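Local atomic coordinates of methyl-accepting chemotaxis protein (Campylobacter jejuni, PDB entry 6W3S), a protein that probably senses amino acids such as leucine, found bound to its extracytoplasmic double-Cache (dCache) region, and relays the signal to the chemotaxis machinery. Residues A[76-81]-A[157-162]; A[178-183]-A[237-242]. All blocks are in the same frame, centred on the assembly; numbering follows the deposited sequence.

Contact 1. Residues A[76-81]-A[157-162]; sequences INALNV and LGVDIP. With LEU (leucine), chain C.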
loop_
_atom_site.group_PDB
_atom_site.type_symbol
_atom_site.label_atom_id
_atom_site.label_comp_id
_atom_site.label_asym_id
_atom_site.label_seq_id
_atom_site.Cartn_x
_atom_site.Cartn_y
_atom_site.Cartn_z
ATOM N N ILE A 76 7.661 -11.715 8.045
ATOM C CA ILE A 76 7.555 -10.661 7.019
ATOM C C ILE A 76 8.158 -9.323 7.493
ATOM O O ILE A 76 8.141 -8.352 6.738
ATOM C CB ILE A 76 6.104 -10.484 6.489
ATOM C CG1 ILE A 76 6.060 -9.930 5.033
ATOM C CG2 ILE A 76 5.230 -9.705 7.482
ATOM C CD1 ILE A 76 4.678 -10.016 4.375
ATOM N N ASN A 77 8.685 -9.290 8.730
ATOM C CA ASN A 77 9.165 -8.040 9.341
ATOM C C ASN A 77 8.058 -6.977 9.307
ATOM O O ASN A 77 8.268 -5.805 8.978
ATOM C CB ASN A 77 10.453 -7.535 8.692
ATOM C CG ASN A 77 11.068 -6.400 9.458
ATOM O OD1 ASN A 77 11.002 -6.386 10.681
ATOM N ND2 ASN A 77 11.756 -5.485 8.759
ATOM N N ALA A 78 6.854 -7.381 9.712
ATOM C CA ALA A 78 5.790 -6.400 9.900
ATOM C C ALA A 78 6.043 -5.575 11.162
ATOM O O ALA A 78 6.810 -5.955 12.020
ATOM C CB ALA A 78 4.444 -7.092 10.021
ATOM N N LEU A 79 5.412 -4.420 11.247
ATOM C CA LEU A 79 5.554 -3.540 12.395
ATOM C C LEU A 79 4.704 -4.036 13.571
ATOM O O LEU A 79 5.198 -4.133 14.682
ATOM C CB LEU A 79 5.169 -2.117 12.012
ATOM C CG LEU A 79 5.636 -1.131 13.069
ATOM C CD1 LEU A 79 7.177 -1.024 13.174
ATOM C CD2 LEU A 79 5.050 0.244 12.782
ATOM N N ASN A 80 3.444 -4.391 13.303
ATOM C CA ASN A 80 2.514 -4.878 14.320
ATOM C C ASN A 80 1.634 -5.915 13.650
ATOM O O ASN A 80 1.282 -5.766 12.463
ATOM C CB ASN A 80 1.573 -3.799 14.823
ATOM C CG ASN A 80 2.302 -2.649 15.465
ATOM O OD1 ASN A 80 2.942 -2.809 16.507
ATOM N ND2 ASN A 80 2.087 -1.453 14.911
ATOM N N VAL A 81 1.272 -6.955 14.410
ATOM C CA VAL A 81 0.275 -7.920 13.967
ATOM C C VAL A 81 -0.621 -8.159 15.190
ATOM O O VAL A 81 -0.110 -8.369 16.283
ATOM C CB VAL A 81 0.915 -9.227 13.451
ATOM C CG1 VAL A 81 -0.130 -10.279 13.119
ATOM C CG2 VAL A 81 1.886 -9.006 12.295
ATOM N N LEU A 157 -8.411 -9.345 12.542
ATOM C CA LEU A 157 -6.955 -9.421 12.365
ATOM C C LEU A 157 -6.493 -8.100 11.734
ATOM O O LEU A 157 -7.097 -7.644 10.763
ATOM C CB LEU A 157 -6.636 -10.601 11.451
ATOM C CG LEU A 157 -5.181 -10.815 11.098
ATOM C CD1 LEU A 157 -4.359 -11.189 12.308
ATOM C CD2 LEU A 157 -5.100 -11.896 10.016
ATOM N N GLY A 158 -5.352 -7.596 12.189
ATOM C CA GLY A 158 -4.685 -6.493 11.532
ATOM C C GLY A 158 -3.209 -6.734 11.392
ATOM O O GLY A 158 -2.559 -7.301 12.271
ATOM N N VAL A 159 -2.686 -6.283 10.257
ATOM C CA VAL A 159 -1.272 -6.390 9.912
ATOM C C VAL A 159 -0.814 -5.014 9.435
ATOM O O VAL A 159 -1.362 -4.463 8.482
ATOM C CB VAL A 159 -1.071 -7.442 8.779
ATOM C CG1 VAL A 159 0.407 -7.450 8.323
ATOM C CG2 VAL A 159 -1.481 -8.817 9.224
ATOM N N ASP A 160 0.179 -4.443 10.146
ATOM C CA ASP A 160 0.701 -3.131 9.803
ATOM C C ASP A 160 2.057 -3.282 9.121
ATOM O O ASP A 160 3.015 -3.796 9.715
ATOM C CB ASP A 160 0.923 -2.276 11.053
ATOM C CG ASP A 160 -0.323 -1.904 11.809
ATOM O OD1 ASP A 160 -1.456 -2.059 11.295
ATOM O OD2 ASP A 160 -0.156 -1.398 12.950
ATOM N N ILE A 161 2.141 -2.763 7.903
ATOM C CA ILE A 161 3.370 -2.744 7.148
ATOM C C ILE A 161 3.801 -1.282 6.989
ATOM O O ILE A 161 2.999 -0.458 6.578
ATOM C CB ILE A 161 3.176 -3.392 5.749
ATOM C CG1 ILE A 161 2.576 -4.810 5.840
ATOM C CG2 ILE A 161 4.476 -3.370 4.948
ATOM C CD1 ILE A 161 3.413 -5.816 6.583
ATOM N N PRO A 162 5.084 -0.956 7.306
ATOM C CA PRO A 162 5.473 0.430 7.097
ATOM C C PRO A 162 5.258 0.933 5.669
ATOM O O PRO A 162 5.612 0.258 4.712
ATOM C CB PRO A 162 6.968 0.416 7.394
ATOM C CG PRO A 162 7.142 -0.722 8.367
ATOM C CD PRO A 162 6.175 -1.761 7.871
HETATM N N LEU C . -1.955 0.568 13.738
HETATM C CA LEU C . -3.171 0.276 14.546
HETATM C C LEU C . -3.817 1.638 14.826
HETATM O O LEU C . -3.100 2.644 15.005
HETATM C CB LEU C . -2.758 -0.461 15.811
HETATM C CG LEU C . -3.885 -1.064 16.684
HETATM C CD1 LEU C . -3.337 -2.223 17.513
HETATM C CD2 LEU C . -4.473 0.010 17.615
HETATM O OXT LEU C . -5.059 1.701 14.940
#
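Asn-80 and Asp-160 meet through their side chains at the ligand site of a Cache (PDC) sensor module, where strand 80-84 lies antiparallel to strand 152-162. Asn-80 ND2 gives a hydrogen bond of 3.0 Å to Asp-160 OD2, using the anti lone pair of that oxygen. Amide and carboxylate planes stand almost perpendicular, 83° apart, yet the acceptor stays near the plane of the amide. Both side chains carry CG anti to their own carbonyl carbon (chi1 -61° in Asn-80, -66° in Asp-160), which brings the two groups together. The same Asp-160 OD2 accepts from the bound leucine, 2.8 Å from LEU N, an ammonium whose charge a carboxylate suits. Asp-160 OD1 is held by Thr-142 and Tyr-82, which fixes the rotation of the group. Asn-80 ND2 also reaches Asp-133, a second carboxylate that binds the ligand, and probably eases the repulsion between them.

Behind this polar layer the backbone bond from Asp-160 N to Asn-80 O is 2.9 Å and almost straight. On the opposite face Val-81 and Val-159 pair side by side, their branched side chains suited to a strand; Val-81 and Leu-157 also meet Leu-43 of helix 4-48. Where helix 58-76 ends in a Schellman motif, small Ala-78 lets the chain come close, its CB 3.8 Å from Ile-161 CD1, while Leu-79 N donates a 2.9 Å hydrogen bond to Asp-160 O.

Contact 2. Residues A[178-183]-A[237-242]; sequences FLFDQK and TACITE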
loop_
_atom_site.group_PDB
_atom_site.type_symbol
_atom_site.label_atom_id
_atom_site.label_comp_id
_atom_site.label_asym_id
_atom_site.label_seq_id
_atom_site.Cartn_x
_atom_site.Cartn_y
_atom_site.Cartn_z
ATOM N N PHE A 178 6.527 7.943 -10.355
ATOM C CA PHE A 178 6.082 8.511 -9.089
ATOM C C PHE A 178 4.638 8.106 -8.847
ATOM O O PHE A 178 3.952 7.696 -9.763
ATOM C CB PHE A 178 6.350 10.010 -8.968
ATOM C CG PHE A 178 5.915 10.839 -10.139
ATOM C CD1 PHE A 178 6.717 10.904 -11.284
ATOM C CD2 PHE A 178 4.768 11.627 -10.072
ATOM C CE1 PHE A 178 6.339 11.698 -12.322
ATOM C CE2 PHE A 178 4.405 12.438 -11.136
ATOM C CZ PHE A 178 5.221 12.496 -12.247
ATOM N N LEU A 179 4.229 8.183 -7.587
ATOM C CA LEU A 179 2.937 7.714 -7.153
ATOM C C LEU A 179 2.284 8.776 -6.298
ATOM O O LEU A 179 2.923 9.345 -5.404
ATOM C CB LEU A 179 3.171 6.448 -6.326
ATOM C CG LEU A 179 2.073 5.463 -6.119
ATOM C CD1 LEU A 179 1.723 4.871 -7.471
ATOM C CD2 LEU A 179 2.535 4.389 -5.154
ATOM N N PHE A 180 1.031 9.079 -6.616
ATOM C CA PHE A 180 0.144 9.869 -5.766
ATOM C C PHE A 180 -0.792 8.975 -4.966
ATOM O O PHE A 180 -1.256 7.962 -5.469
ATOM C CB PHE A 180 -0.730 10.802 -6.626
ATOM C CG PHE A 180 0.060 11.778 -7.460
ATOM C CD1 PHE A 180 0.450 12.997 -6.936
ATOM C CD2 PHE A 180 0.421 11.486 -8.760
ATOM C CE1 PHE A 180 1.186 13.905 -7.676
ATOM C CE2 PHE A 180 1.126 12.385 -9.504
ATOM C CZ PHE A 180 1.489 13.608 -8.988
ATOM N N ASP A 181 -1.143 9.404 -3.746
ATOM C CA ASP A 181 -2.138 8.745 -2.921
ATOM C C ASP A 181 -3.550 9.161 -3.321
ATOM O O ASP A 181 -3.738 9.865 -4.318
ATOM C CB ASP A 181 -1.835 8.985 -1.438
ATOM C CG ASP A 181 -2.049 10.427 -0.974
ATOM O OD1 ASP A 181 -2.750 11.209 -1.659
ATOM O OD2 ASP A 181 -1.506 10.739 0.122
ATOM N N GLN A 182 -4.546 8.678 -2.573
ATOM C CA GLN A 182 -5.958 8.885 -2.921
ATOM C C GLN A 182 -6.398 10.352 -2.873
ATOM O O GLN A 182 -7.388 10.734 -3.503
ATOM C CB GLN A 182 -6.857 8.043 -2.001
ATOM C CG GLN A 182 -6.888 8.534 -0.566
ATOM C CD GLN A 182 -7.816 7.735 0.350
ATOM O OE1 GLN A 182 -8.232 6.610 0.035
ATOM N NE2 GLN A 182 -8.060 8.281 1.543
ATOM N N LYS A 183 -5.613 11.183 -2.201
ATOM C CA LYS A 183 -5.896 12.611 -2.086
ATOM C C LYS A 183 -5.060 13.397 -3.102
ATOM O O LYS A 183 -4.904 14.614 -2.981
ATOM C CB LYS A 183 -5.625 13.074 -0.642
ATOM C CG LYS A 183 -6.624 12.493 0.363
ATOM C CD LYS A 183 -6.644 13.250 1.682
ATOM C CE LYS A 183 -7.695 12.737 2.677
ATOM N NZ LYS A 183 -8.868 12.037 2.071
ATOM N N THR A 237 -2.376 6.936 -7.971
ATOM C CA THR A 237 -2.153 7.297 -9.369
ATOM C C THR A 237 -0.656 7.222 -9.621
ATOM O O THR A 237 0.122 7.874 -8.909
ATOM C CB THR A 237 -2.649 8.700 -9.705
ATOM O OG1 THR A 237 -4.042 8.782 -9.423
ATOM C CG2 THR A 237 -2.375 9.007 -11.160
ATOM N N ALA A 238 -0.250 6.321 -10.532
ATOM C CA ALA A 238 1.146 6.213 -10.924
ATOM C C ALA A 238 1.395 6.990 -12.205
ATOM O O ALA A 238 0.604 6.895 -13.127
ATOM C CB ALA A 238 1.505 4.756 -11.168
ATOM N N CYS A 239 2.521 7.694 -12.270
ATOM C CA CYS A 239 2.874 8.508 -13.442
ATOM C C CYS A 239 4.332 8.324 -13.797
ATOM O O CYS A 239 5.177 7.926 -12.971
ATOM C CB CYS A 239 2.663 10.008 -13.139
ATOM S SG CYS A 239 0.940 10.471 -12.770
ATOM N N ILE A 240 4.601 8.630 -15.059
ATOM C CA ILE A 240 5.982 8.783 -15.552
ATOM C C ILE A 240 6.037 10.014 -16.441
ATOM O O ILE A 240 5.032 10.335 -17.098
ATOM C CB ILE A 240 6.391 7.521 -16.355
ATOM C CG1 ILE A 240 7.898 7.500 -16.642
ATOM C CG2 ILE A 240 5.558 7.365 -17.610
ATOM C CD1 ILE A 240 8.439 6.157 -17.150
ATOM N N THR A 241 7.132 10.767 -16.355
ATOM C CA THR A 241 7.342 11.870 -17.287
ATOM C C THR A 241 8.789 11.893 -17.764
ATOM O O THR A 241 9.686 11.396 -17.057
ATOM C CB THR A 241 6.971 13.240 -16.715
ATOM O OG1 THR A 241 7.961 13.636 -15.754
ATOM C CG2 THR A 241 5.612 13.215 -16.076
ATOM N N GLU A 242 9.001 12.531 -18.917
ATOM C CA GLU A 242 10.340 12.742 -19.455
ATOM C C GLU A 242 10.340 14.008 -20.267
ATOM O O GLU A 242 9.306 14.529 -20.660
ATOM C CB GLU A 242 10.806 11.566 -20.320
ATOM C CG GLU A 242 9.977 11.420 -21.577
ATOM C CD GLU A 242 10.375 10.265 -22.494
ATOM O OE1 GLU A 242 11.411 9.614 -22.280
ATOM O OE2 GLU A 242 9.628 10.136 -23.505
HETATM O O HOH W 1 -4.803 8.961 -6.798
#
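In Phe-178 the ring carbon CG sits between the backbone N and the carbonyl carbon (chi1 49°), a torsion that swings the ring across to the neighbouring strand and over Cys-239. There Cys-239 CB lies over one face in a CH-pi contact, 3.9 Å from the centroid of the Phe-178 ring. Phe-180 takes a different torsion, with CG anti to the carbonyl carbon (chi1 -60°), and turns its edge to the cysteine: Phe-180 CE2 is 3.8 Å from Cys-239 SG. The sulfur thus makes two sulfur-aromatic contacts, at the edge of the Phe-180 ring and oblique to that of Phe-178, and its disulfide to Cys-230 fastens it to strand 224-233. A methyl of Thr-241 completes the group, meeting the edge of the Phe-178 ring with CG2 3.9 Å from CZ.

These residues share one face of the five-stranded antiparallel sheet of the second sensor module, probably the membrane-proximal one as in other double-Cache proteins. Helix 202-211 covers that face, with Val-204 on Cys-239 and Leu-205 on Phe-180, so apolar rings and a half-cystine suit this buried face. On the other face Leu-179 CD1 packs 3.7 Å from Ala-238 CB; the short alanine leaves room for the leucine, which also touches Val-29 of helix 4-48. Paired backbone bonds join Phe-178 to Cys-239 and Phe-180 to Thr-237, the shortest of them from Phe-180 N to Thr-237 O at 2.7 Å. Just past the end of strand 177-180, a water links Asp-181 O to Thr-237 OG1, 2.7 Å from that hydroxyl oxygen.

The chain begins with the long helix 4-48, which runs past both contacts and packs on each. At the end of helix 58-76, contact 1 brings residues 76-81 against 157-162 and closes a loop of 75 residues that contains the other four strands of the first sheet. Helix 163-172 then leads into the second module, where contact 2 joins 178-183 to 237-242 across 53 residues, including helix 202-211 and three further strands. The two closures follow in series, neither nested nor crossed. Their centres lie about 25 Å apart on opposite sides of the chain's centre, each tying together its own sheet.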